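Local coordinates for amino acid ABC superfamily ATP binding cassette transporter, binding protein (Streptococcus pneumoniae, PDB 4H5G) that binds L-arginine between its two lobes and probably delivers it, as a membrane-anchored lipoprotein, to an amino acid ABC transporter for uptake, at residues A[99-107]-A[166-175]; A[121-130]-A[142-153]. All coordinates share one frame; numbering follows the deposited sequence.

How the interactions relate
Both contacts belong to one mixed sheet, in which strand 125-129 lies between 146-150 and 167-171. Interaction 1 is the more buried: an antiparallel pairing in the interior, with stacked rings, aliphatic packing and a carboxylate turned to the ligand. Interaction 2, nested along the chain inside the loop that interaction 1 closes, is a parallel pairing at the outermost strand 146-150, with charged and water-bridged ends near the surface. They meet where Ala127 N bonds to Ala167 O and where Phe105 packs on Leu121. Each touches the bound arginine differently: interaction 1 at its alpha-amino nitrogen, interaction 2 at its guanidinium group.

Interaction 1: A[99-107]-A[166-175]; sequences YENKISFLV and DAVHMDEPVA. With ARG (arginine), chain L.
Asn101 meets Asp171 through a side-chain hydrogen bond in which ND2 reaches OD1 at 3.1 Å, on the lone pair of that oxygen facing away from OD2. Amide and carboxylate planes stand 85° apart. A chi1 of 56°, with CG lodged between the backbone N and carbonyl carbon, lets the same ND2 donate to Lys102 O, where Glu172 N arrives from the opposite face of the carbonyl. Asn200 bonds to Asn101 OD1, so both ends of the amide are held. Asp171 OD2 takes the ligand's N at 2.9 Å as well as a bond from Tyr22. One water joins Lys102 N to Glu172 OE1.

Backbone bonds between Ser104 and Met170, and between Leu106 and Val168, run both ways, making 103-107 and 167-171 antiparallel neighbours in the sheet of a type II periplasmic binding protein lobe. Strand 167-171 ends at the ligand, and helix 172-181 starts directly after Asp171.

On the face of Phe105 and His169 the two rings stack. His169 CD2 lies over the centre of the Phe105 ring in an offset stack, centroids 4.2 Å apart and planes at 26°. Ile103 CG2 lies over a face of the imidazole, a CH-pi contact 3.6 Å from the His169 ring centroid. Pro134 O and a water bridging to Ile103 O engage its two nitrogens, fixing the ring's rotation.

On the face of Leu106 and Met170, the bent methionine brings CE to within 3.9 Å of Leu106 CB. Beyond the strand, Pro173 CD at the helix start packs 3.6 Å from Asn101 CG.

Interaction 2: A[121-130]-A[142-153]; sequences LESANIAAQK and LPKAQLTSLTNM. With ARG (arginine), chain L; SO4 (sulfate ion), chain C.
Leu142 brings CD1 to within 3.8 Å of Ile126 CD1, the two side chains crossing at about a right angle. It opens a type I turn that closes at Ala145, whose methyl group also packs on Ile126. Within the turn, Lys144 NZ forms a salt bridge of 3.4 Å with Glu122 OE2. A water joins this carboxylate oxygen to Lys144 N. Gln146 O accepts from Ile126 N, and a second water ties Gln146 N to Glu122 O and Ala124 O. Leu147 holds CG anti to the backbone N (chi1 173°), turning CD1 over the neighbouring strand to lie 4.0 Å from Ala128 CB. Thr148 bonds through N to Ile126 O and through O to Ala128 N. Ser149 sets CB against Lys130 CG, while its hydroxyl bonds to Glu135. Leu150 N bonds to Ala128 O and Leu150 O to Lys130 N. Thr151 O lies in the amide plane of Gln129 and accepts from its NE2 at 3.0 Å, nearly straight at 171°. This bond orients the amide so that Gln129 OE1 accepts from NH2 of the arginine ligand at 3.0 Å. A sulfate, probably from the crystallisation liquor, is gripped by Thr151 N and OG1 and weakly by Lys130 NZ. Met153 CE packs 4.1 Å from Gln129 CB. Strands 125-129 and 146-150, linked by helix 133-141, form a beta-alpha-beta crossover, in which Gln129 at the C-terminal end of the first strand lines the arginine pocket.

Interaction 1: A[99-107]-A[166-175]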
loop_
_atom_site.group_PDB
_atom_site.type_symbol
_atom_site.label_atom_id
_atom_site.label_comp_id
_atom_site.label_asym_id
_atom_site.label_seq_id
_atom_site.Cartn_x
_atom_site.Cartn_y
_atom_site.Cartn_z
ATOM N N TYR A 99 -9.462 2.057 4.334
ATOM C CA TYR A 99 -8.605 2.605 5.389
ATOM C C TYR A 99 -7.993 3.930 4.953
ATOM O O TYR A 99 -7.577 4.083 3.806
ATOM C CB TYR A 99 -7.473 1.627 5.734
ATOM C CG TYR A 99 -6.875 1.855 7.110
ATOM C CD1 TYR A 99 -7.614 1.602 8.256
ATOM C CD2 TYR A 99 -5.577 2.321 7.266
ATOM C CE1 TYR A 99 -7.085 1.806 9.524
ATOM C CE2 TYR A 99 -5.043 2.531 8.531
ATOM C CZ TYR A 99 -5.804 2.271 9.652
ATOM O OH TYR A 99 -5.278 2.465 10.916
ATOM N N GLU A 100 -7.920 4.869 5.887
ATOM C CA GLU A 100 -7.336 6.174 5.616
ATOM C C GLU A 100 -6.207 6.421 6.609
ATOM O O GLU A 100 -6.368 6.232 7.813
ATOM C CB GLU A 100 -8.393 7.273 5.725
ATOM C CG GLU A 100 -7.821 8.672 5.588
ATOM C CD GLU A 100 -8.894 9.740 5.547
ATOM O OE1 GLU A 100 -10.085 9.389 5.432
ATOM O OE2 GLU A 100 -8.540 10.929 5.628
ATOM N N ASN A 101 -5.051 6.830 6.095
ATOM C CA ASN A 101 -3.896 7.087 6.954
ATOM C C ASN A 101 -3.055 8.254 6.446
ATOM O O ASN A 101 -3.291 8.773 5.349
ATOM C CB ASN A 101 -3.043 5.822 7.101
ATOM C CG ASN A 101 -2.601 5.267 5.778
ATOM O OD1 ASN A 101 -3.149 4.272 5.287
ATOM N ND2 ASN A 101 -1.607 5.912 5.173
ATOM N N LYS A 102 -2.084 8.661 7.254
ATOM C CA LYS A 102 -1.185 9.756 6.913
ATOM C C LYS A 102 0.018 9.237 6.153
ATOM O O LYS A 102 0.179 8.031 5.966
ATOM C CB LYS A 102 -0.697 10.450 8.184
ATOM C CG LYS A 102 -1.817 10.978 9.053
ATOM C CD LYS A 102 -2.620 12.017 8.307
ATOM C CE LYS A 102 -3.702 12.602 9.195
ATOM N NZ LYS A 102 -3.127 13.089 10.478
ATOM N N ILE A 103 0.863 10.162 5.709
ATOM C CA ILE A 103 2.082 9.810 4.999
ATOM C C ILE A 103 3.263 10.392 5.777
ATOM O O ILE A 103 3.208 11.528 6.249
ATOM C CB ILE A 103 2.026 10.320 3.551
ATOM C CG1 ILE A 103 0.735 9.806 2.901
ATOM C CG2 ILE A 103 3.276 9.900 2.790
ATOM C CD1 ILE A 103 0.487 10.254 1.494
ATOM N N SER A 104 4.313 9.589 5.928
ATOM C CA SER A 104 5.414 9.905 6.827
ATOM C C SER A 104 6.768 9.659 6.205
ATOM O O SER A 104 6.880 9.023 5.154
ATOM C CB SER A 104 5.314 9.031 8.079
ATOM O OG SER A 104 4.058 9.159 8.698
ATOM N N PHE A 105 7.808 10.132 6.887
ATOM C CA PHE A 105 9.173 9.815 6.489
ATOM C C PHE A 105 9.768 8.862 7.514
ATOM O O PHE A 105 9.644 9.083 8.719
ATOM C CB PHE A 105 10.034 11.084 6.449
ATOM C CG PHE A 105 9.692 12.021 5.330
ATOM C CD1 PHE A 105 10.238 11.841 4.077
ATOM C CD2 PHE A 105 8.847 13.096 5.533
ATOM C CE1 PHE A 105 9.934 12.712 3.046
ATOM C CE2 PHE A 105 8.535 13.965 4.499
ATOM C CZ PHE A 105 9.083 13.771 3.260
ATOM N N LEU A 106 10.401 7.801 7.033
ATOM C CA LEU A 106 11.188 6.917 7.882
ATOM C C LEU A 106 12.627 7.422 7.846
ATOM O O LEU A 106 13.173 7.675 6.765
ATOM C CB LEU A 106 11.116 5.481 7.340
ATOM C CG LEU A 106 11.807 4.402 8.178
ATOM C CD1 LEU A 106 11.055 4.149 9.492
ATOM C CD2 LEU A 106 11.929 3.088 7.368
ATOM N N VAL A 107 13.232 7.592 9.027
ATOM C CA VAL A 107 14.604 8.083 9.151
ATOM C C VAL A 107 15.372 7.260 10.190
ATOM O O VAL A 107 14.808 6.396 10.857
ATOM C CB VAL A 107 14.645 9.577 9.585
ATOM C CG1 VAL A 107 14.027 10.489 8.516
ATOM C CG2 VAL A 107 13.946 9.773 10.960
ATOM N N ASP A 166 18.672 9.402 3.355
ATOM C CA ASP A 166 18.463 9.933 4.703
ATOM C C ASP A 166 17.026 9.797 5.194
ATOM O O ASP A 166 16.783 9.766 6.392
ATOM C CB ASP A 166 18.863 11.413 4.758
ATOM C CG ASP A 166 20.284 11.652 4.297
ATOM O OD1 ASP A 166 21.197 10.969 4.804
ATOM O OD2 ASP A 166 20.484 12.523 3.415
ATOM N N ALA A 167 16.076 9.715 4.266
ATOM C CA ALA A 167 14.667 9.692 4.635
ATOM C C ALA A 167 13.883 9.021 3.524
ATOM O O ALA A 167 14.124 9.298 2.357
ATOM C CB ALA A 167 14.159 11.098 4.850
ATOM N N VAL A 168 12.952 8.145 3.892
ATOM C CA VAL A 168 12.118 7.474 2.898
ATOM C C VAL A 168 10.661 7.847 3.127
ATOM O O VAL A 168 10.133 7.650 4.222
ATOM C CB VAL A 168 12.246 5.945 2.992
ATOM C CG1 VAL A 168 11.444 5.287 1.854
ATOM C CG2 VAL A 168 13.705 5.510 2.914
ATOM N N HIS A 169 10.006 8.383 2.097
ATOM C CA HIS A 169 8.595 8.777 2.198
ATOM C C HIS A 169 7.708 7.562 1.940
ATOM O O HIS A 169 7.916 6.839 0.965
ATOM C CB HIS A 169 8.280 9.863 1.159
ATOM C CG HIS A 169 7.201 10.815 1.568
ATOM N ND1 HIS A 169 6.332 11.385 0.663
ATOM C CD2 HIS A 169 6.866 11.320 2.780
ATOM C CE1 HIS A 169 5.501 12.193 1.301
ATOM N NE2 HIS A 169 5.808 12.179 2.587
ATOM N N MET A 170 6.710 7.338 2.801
ATOM C CA MET A 170 5.852 6.149 2.678
ATOM C C MET A 170 4.581 6.305 3.499
ATOM O O MET A 170 4.485 7.193 4.332
ATOM C CB MET A 170 6.613 4.897 3.140
ATOM C CG MET A 170 6.946 4.928 4.637
ATOM S SD MET A 170 7.901 3.492 5.181
ATOM C CE MET A 170 9.441 3.736 4.313
ATOM N N ASP A 171 3.602 5.434 3.279
ATOM C CA ASP A 171 2.397 5.471 4.109
ATOM C C ASP A 171 2.760 5.262 5.575
ATOM O O ASP A 171 3.594 4.427 5.891
ATOM C CB ASP A 171 1.383 4.421 3.639
ATOM C CG ASP A 171 0.691 4.836 2.355
ATOM O OD1 ASP A 171 -0.269 5.626 2.444
ATOM O OD2 ASP A 171 1.130 4.413 1.261
ATOM N N GLU A 172 2.148 6.038 6.467
ATOM C CA GLU A 172 2.510 5.980 7.896
ATOM C C GLU A 172 2.520 4.576 8.558
ATOM O O GLU A 172 3.460 4.256 9.297
ATOM C CB GLU A 172 1.673 6.970 8.731
ATOM C CG GLU A 172 1.897 6.803 10.233
ATOM C CD GLU A 172 1.419 7.986 11.045
ATOM O OE1 GLU A 172 0.227 8.014 11.414
ATOM O OE2 GLU A 172 2.237 8.887 11.324
ATOM N N PRO A 173 1.493 3.736 8.300
ATOM C CA PRO A 173 1.516 2.413 8.947
ATOM C C PRO A 173 2.750 1.585 8.584
ATOM O O PRO A 173 3.243 0.783 9.392
ATOM C CB PRO A 173 0.244 1.747 8.418
ATOM C CG PRO A 173 -0.678 2.893 8.126
ATOM C CD PRO A 173 0.223 3.970 7.579
ATOM N N VAL A 174 3.255 1.798 7.374
ATOM C CA VAL A 174 4.448 1.092 6.907
ATOM C C VAL A 174 5.697 1.612 7.617
ATOM O O VAL A 174 6.568 0.835 8.006
ATOM C CB VAL A 174 4.594 1.214 5.363
ATOM C CG1 VAL A 174 5.839 0.474 4.884
ATOM C CG2 VAL A 174 3.358 0.640 4.667
ATOM N N ALA A 175 5.778 2.931 7.788
ATOM C CA ALA A 175 6.907 3.518 8.531
ATOM C C ALA A 175 6.880 3.065 9.978
ATOM O O ALA A 175 7.909 2.706 10.539
ATOM C CB ALA A 175 6.887 5.029 8.442
HETATM N N ARG L . -0.484 4.677 -1.079
HETATM C CA ARG L . 0.551 4.933 -2.092
HETATM C C ARG L . -0.041 4.964 -3.483
HETATM O O ARG L . -1.155 4.475 -3.734
HETATM C CB ARG L . 1.665 3.878 -2.023
HETATM C CG ARG L . 1.179 2.431 -2.044
HETATM C CD ARG L . 2.350 1.449 -2.196
HETATM N NE ARG L . 1.912 0.054 -2.042
HETATM C CZ ARG L . 2.714 -1.006 -2.076
HETATM N NH1 ARG L . 2.214 -2.230 -1.915
HETATM N NH2 ARG L . 4.017 -0.838 -2.270
HETATM O OXT ARG L . 0.588 5.495 -4.402
HETATM O O HOH W 1 -1.898 7.507 9.942
HETATM O O HOH W 2 4.678 13.335 4.795
HETATM O O HOH W 3 3.942 10.498 10.744
#

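Interaction 2: A[121-130]-A[142-153]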
loop_
_atom_site.group_PDB
_atom_site.type_symbol
_atom_site.label_atom_id
_atom_site.label_comp_id
_atom_site.label_asym_id
_atom_site.label_seq_id
_atom_site.Cartn_x
_atom_site.Cartn_y
_atom_site.Cartn_z
ATOM N N LEU A 121 14.700 18.654 5.237
ATOM C CA LEU A 121 14.532 17.501 4.335
ATOM C C LEU A 121 14.940 17.868 2.926
ATOM O O LEU A 121 15.431 17.037 2.162
ATOM C CB LEU A 121 13.083 17.031 4.314
ATOM C CG LEU A 121 12.554 16.304 5.537
ATOM C CD1 LEU A 121 11.060 16.080 5.405
ATOM C CD2 LEU A 121 13.286 14.979 5.721
ATOM N N GLU A 122 14.708 19.131 2.593
ATOM C CA GLU A 122 15.027 19.684 1.290
ATOM C C GLU A 122 16.500 19.507 0.944
ATOM O O GLU A 122 16.862 19.402 -0.225
ATOM C CB GLU A 122 14.675 21.166 1.296
ATOM C CG GLU A 122 14.318 21.753 -0.029
ATOM C CD GLU A 122 14.086 23.247 0.088
ATOM O OE1 GLU A 122 14.904 23.921 0.756
ATOM O OE2 GLU A 122 13.079 23.736 -0.461
ATOM N N SER A 123 17.351 19.461 1.960
ATOM C CA SER A 123 18.781 19.255 1.726
ATOM C C SER A 123 19.213 17.806 1.952
ATOM O O SER A 123 20.401 17.504 1.953
ATOM C CB SER A 123 19.624 20.214 2.581
ATOM O OG SER A 123 19.008 20.484 3.825
ATOM N N ALA A 124 18.245 16.910 2.125
ATOM C CA ALA A 124 18.553 15.508 2.398
ATOM C C ALA A 124 18.424 14.650 1.140
ATOM O O ALA A 124 17.845 15.079 0.141
ATOM C CB ALA A 124 17.646 14.980 3.495
ATOM N N ASN A 125 18.988 13.447 1.187
ATOM C CA ASN A 125 18.725 12.449 0.158
ATOM C C ASN A 125 17.433 11.723 0.487
ATOM O O ASN A 125 17.370 10.968 1.455
ATOM C CB ASN A 125 19.878 11.445 0.071
ATOM C CG ASN A 125 21.163 12.091 -0.362
ATOM O OD1 ASN A 125 21.150 13.047 -1.130
ATOM N ND2 ASN A 125 22.291 11.585 0.147
ATOM N N ILE A 126 16.397 11.969 -0.310
ATOM C CA ILE A 126 15.086 11.386 -0.058
ATOM C C ILE A 126 14.842 10.262 -1.059
ATOM O O ILE A 126 15.215 10.377 -2.231
ATOM C CB ILE A 126 13.979 12.460 -0.172
ATOM C CG1 ILE A 126 14.248 13.605 0.816
ATOM C CG2 ILE A 126 12.586 11.854 0.069
ATOM C CD1 ILE A 126 13.169 14.692 0.808
ATOM N N ALA A 127 14.246 9.171 -0.582
ATOM C CA ALA A 127 13.808 8.080 -1.455
ATOM C C ALA A 127 12.284 7.941 -1.396
ATOM O O ALA A 127 11.660 8.189 -0.363
ATOM C CB ALA A 127 14.481 6.775 -1.053
ATOM N N ALA A 128 11.682 7.541 -2.513
ATOM C CA ALA A 128 10.254 7.212 -2.530
ATOM C C ALA A 128 10.028 6.147 -3.588
ATOM O O ALA A 128 10.908 5.892 -4.406
ATOM C CB ALA A 128 9.420 8.437 -2.817
ATOM N N GLN A 129 8.847 5.543 -3.579
ATOM C CA GLN A 129 8.574 4.411 -4.470
ATOM C C GLN A 129 8.040 4.889 -5.815
ATOM O O GLN A 129 7.160 5.747 -5.872
ATOM C CB GLN A 129 7.572 3.465 -3.808
ATOM C CG GLN A 129 7.267 2.206 -4.599
ATOM C CD GLN A 129 6.627 1.141 -3.734
ATOM O OE1 GLN A 129 5.811 1.439 -2.851
ATOM N NE2 GLN A 129 6.997 -0.118 -3.977
ATOM N N LYS A 130 8.572 4.331 -6.902
ATOM C CA LYS A 130 8.129 4.695 -8.253
ATOM C C LYS A 130 6.648 4.470 -8.418
ATOM O O LYS A 130 6.138 3.421 -8.033
ATOM C CB LYS A 130 8.839 3.824 -9.303
ATOM C CG LYS A 130 10.309 4.154 -9.492
ATOM C CD LYS A 130 10.952 3.307 -10.597
ATOM C CE LYS A 130 12.405 3.729 -10.809
ATOM N NZ LYS A 130 13.102 2.953 -11.874
ATOM N N LEU A 142 8.738 19.269 -2.525
ATOM C CA LEU A 142 10.169 19.445 -2.283
ATOM C C LEU A 142 11.006 19.301 -3.557
ATOM O O LEU A 142 11.886 18.450 -3.613
ATOM C CB LEU A 142 10.652 18.441 -1.236
ATOM C CG LEU A 142 9.954 18.486 0.119
ATOM C CD1 LEU A 142 10.352 17.276 0.955
ATOM C CD2 LEU A 142 10.292 19.783 0.852
ATOM N N PRO A 143 10.736 20.134 -4.581
ATOM C CA PRO A 143 11.431 20.018 -5.871
ATOM C C PRO A 143 12.944 20.201 -5.799
ATOM O O PRO A 143 13.640 19.803 -6.729
ATOM C CB PRO A 143 10.805 21.147 -6.704
ATOM C CG PRO A 143 10.267 22.103 -5.701
ATOM C CD PRO A 143 9.750 21.229 -4.608
ATOM N N LYS A 144 13.446 20.780 -4.713
ATOM C CA LYS A 144 14.872 21.055 -4.612
ATOM C C LYS A 144 15.634 19.934 -3.932
ATOM O O LYS A 144 16.852 20.000 -3.790
ATOM C CB LYS A 144 15.106 22.387 -3.898
ATOM C CG LYS A 144 14.516 23.565 -4.653
ATOM C CD LYS A 144 14.884 24.882 -4.002
ATOM C CE LYS A 144 13.763 25.390 -3.116
ATOM N NZ LYS A 144 14.263 26.431 -2.177
ATOM N N ALA A 145 14.916 18.895 -3.515
ATOM C CA ALA A 145 15.555 17.774 -2.840
ATOM C C ALA A 145 16.050 16.747 -3.861
ATOM O O ALA A 145 15.453 16.576 -4.928
ATOM C CB ALA A 145 14.601 17.132 -1.836
ATOM N N GLN A 146 17.153 16.084 -3.526
ATOM C CA GLN A 146 17.646 14.951 -4.298
ATOM C C GLN A 146 16.731 13.767 -4.050
ATOM O O GLN A 146 16.810 13.119 -2.996
ATOM C CB GLN A 146 19.056 14.573 -3.845
ATOM C CG GLN A 146 20.087 15.667 -4.021
ATOM C CD GLN A 146 20.223 16.104 -5.464
ATOM O OE1 GLN A 146 20.146 15.285 -6.383
ATOM N NE2 GLN A 146 20.418 17.403 -5.674
ATOM N N LEU A 147 15.864 13.476 -5.011
ATOM C CA LEU A 147 14.920 12.371 -4.851
ATOM C C LEU A 147 15.388 11.162 -5.635
ATOM O O LEU A 147 15.638 11.252 -6.837
ATOM C CB LEU A 147 13.531 12.785 -5.337
ATOM C CG LEU A 147 12.490 11.661 -5.382
ATOM C CD1 LEU A 147 12.239 11.056 -4.001
ATOM C CD2 LEU A 147 11.172 12.173 -5.994
ATOM N N THR A 148 15.513 10.031 -4.954
ATOM C CA THR A 148 15.805 8.765 -5.622
ATOM C C THR A 148 14.511 7.961 -5.665
ATOM O O THR A 148 13.961 7.622 -4.625
ATOM C CB THR A 148 16.870 7.957 -4.855
ATOM O OG1 THR A 148 18.096 8.707 -4.802
ATOM C CG2 THR A 148 17.129 6.612 -5.538
ATOM N N SER A 149 14.016 7.658 -6.862
ATOM C CA SER A 149 12.796 6.857 -6.970
ATOM C C SER A 149 13.197 5.400 -7.141
ATOM O O SER A 149 14.003 5.077 -8.012
ATOM C CB SER A 149 11.941 7.314 -8.157
ATOM O OG SER A 149 11.453 8.625 -7.972
ATOM N N LEU A 150 12.644 4.525 -6.312
ATOM C CA LEU A 150 13.007 3.111 -6.354
ATOM C C LEU A 150 11.778 2.261 -6.587
ATOM O O LEU A 150 10.700 2.577 -6.109
ATOM C CB LEU A 150 13.685 2.722 -5.041
ATOM C CG LEU A 150 15.013 3.471 -4.889
ATOM C CD1 LEU A 150 15.460 3.484 -3.441
ATOM C CD2 LEU A 150 16.075 2.843 -5.772
ATOM N N THR A 151 11.936 1.169 -7.321
ATOM C CA THR A 151 10.785 0.317 -7.629
ATOM C C THR A 151 10.210 -0.383 -6.393
ATOM O O THR A 151 9.002 -0.413 -6.202
ATOM C CB THR A 151 11.177 -0.745 -8.672
ATOM O OG1 THR A 151 11.636 -0.093 -9.864
ATOM C CG2 THR A 151 9.995 -1.615 -9.015
ATOM N N ASN A 152 11.086 -0.944 -5.562
ATOM C CA ASN A 152 10.715 -1.783 -4.409
ATOM C C ASN A 152 10.932 -1.030 -3.096
ATOM O O ASN A 152 12.006 -0.461 -2.892
ATOM C CB ASN A 152 11.593 -3.050 -4.415
ATOM C CG ASN A 152 11.162 -4.100 -3.388
ATOM O OD1 ASN A 152 11.482 -4.014 -2.192
ATOM N ND2 ASN A 152 10.473 -5.122 -3.866
ATOM N N MET A 153 9.943 -1.032 -2.202
ATOM C CA MET A 153 10.077 -0.315 -0.925
ATOM C C MET A 153 11.175 -0.891 -0.037
ATOM O O MET A 153 11.845 -0.147 0.681
ATOM C CB MET A 153 8.744 -0.258 -0.161
ATOM C CG MET A 153 8.847 0.491 1.182
ATOM S SD MET A 153 9.496 2.174 1.006
ATOM C CE MET A 153 8.123 2.952 0.172
HETATM N N ARG L . -0.484 4.677 -1.079
HETATM C CA ARG L . 0.551 4.933 -2.092
HETATM C C ARG L . -0.041 4.964 -3.483
HETATM O O ARG L . -1.155 4.475 -3.734
HETATM C CB ARG L . 1.665 3.878 -2.023
HETATM C CG ARG L . 1.179 2.431 -2.044
HETATM C CD ARG L . 2.350 1.449 -2.196
HETATM N NE ARG L . 1.912 0.054 -2.042
HETATM C CZ ARG L . 2.714 -1.006 -2.076
HETATM N NH1 ARG L . 2.214 -2.230 -1.915
HETATM N NH2 ARG L . 4.017 -0.838 -2.270
HETATM O OXT ARG L . 0.588 5.495 -4.402
HETATM S S SO4 C . 15.190 0.341 -9.572
HETATM O O1 SO4 C . 14.523 0.708 -8.331
HETATM O O2 SO4 C . 15.714 1.544 -10.219
HETATM O O3 SO4 C . 16.287 -0.574 -9.256
HETATM O O4 SO4 C . 14.239 -0.313 -10.476
HETATM O O HOH W 4 18.696 17.203 -1.310
HETATM O O HOH W 5 11.841 22.402 -2.671
HETATM O O HOH W 6 7.023 0.646 -7.851
#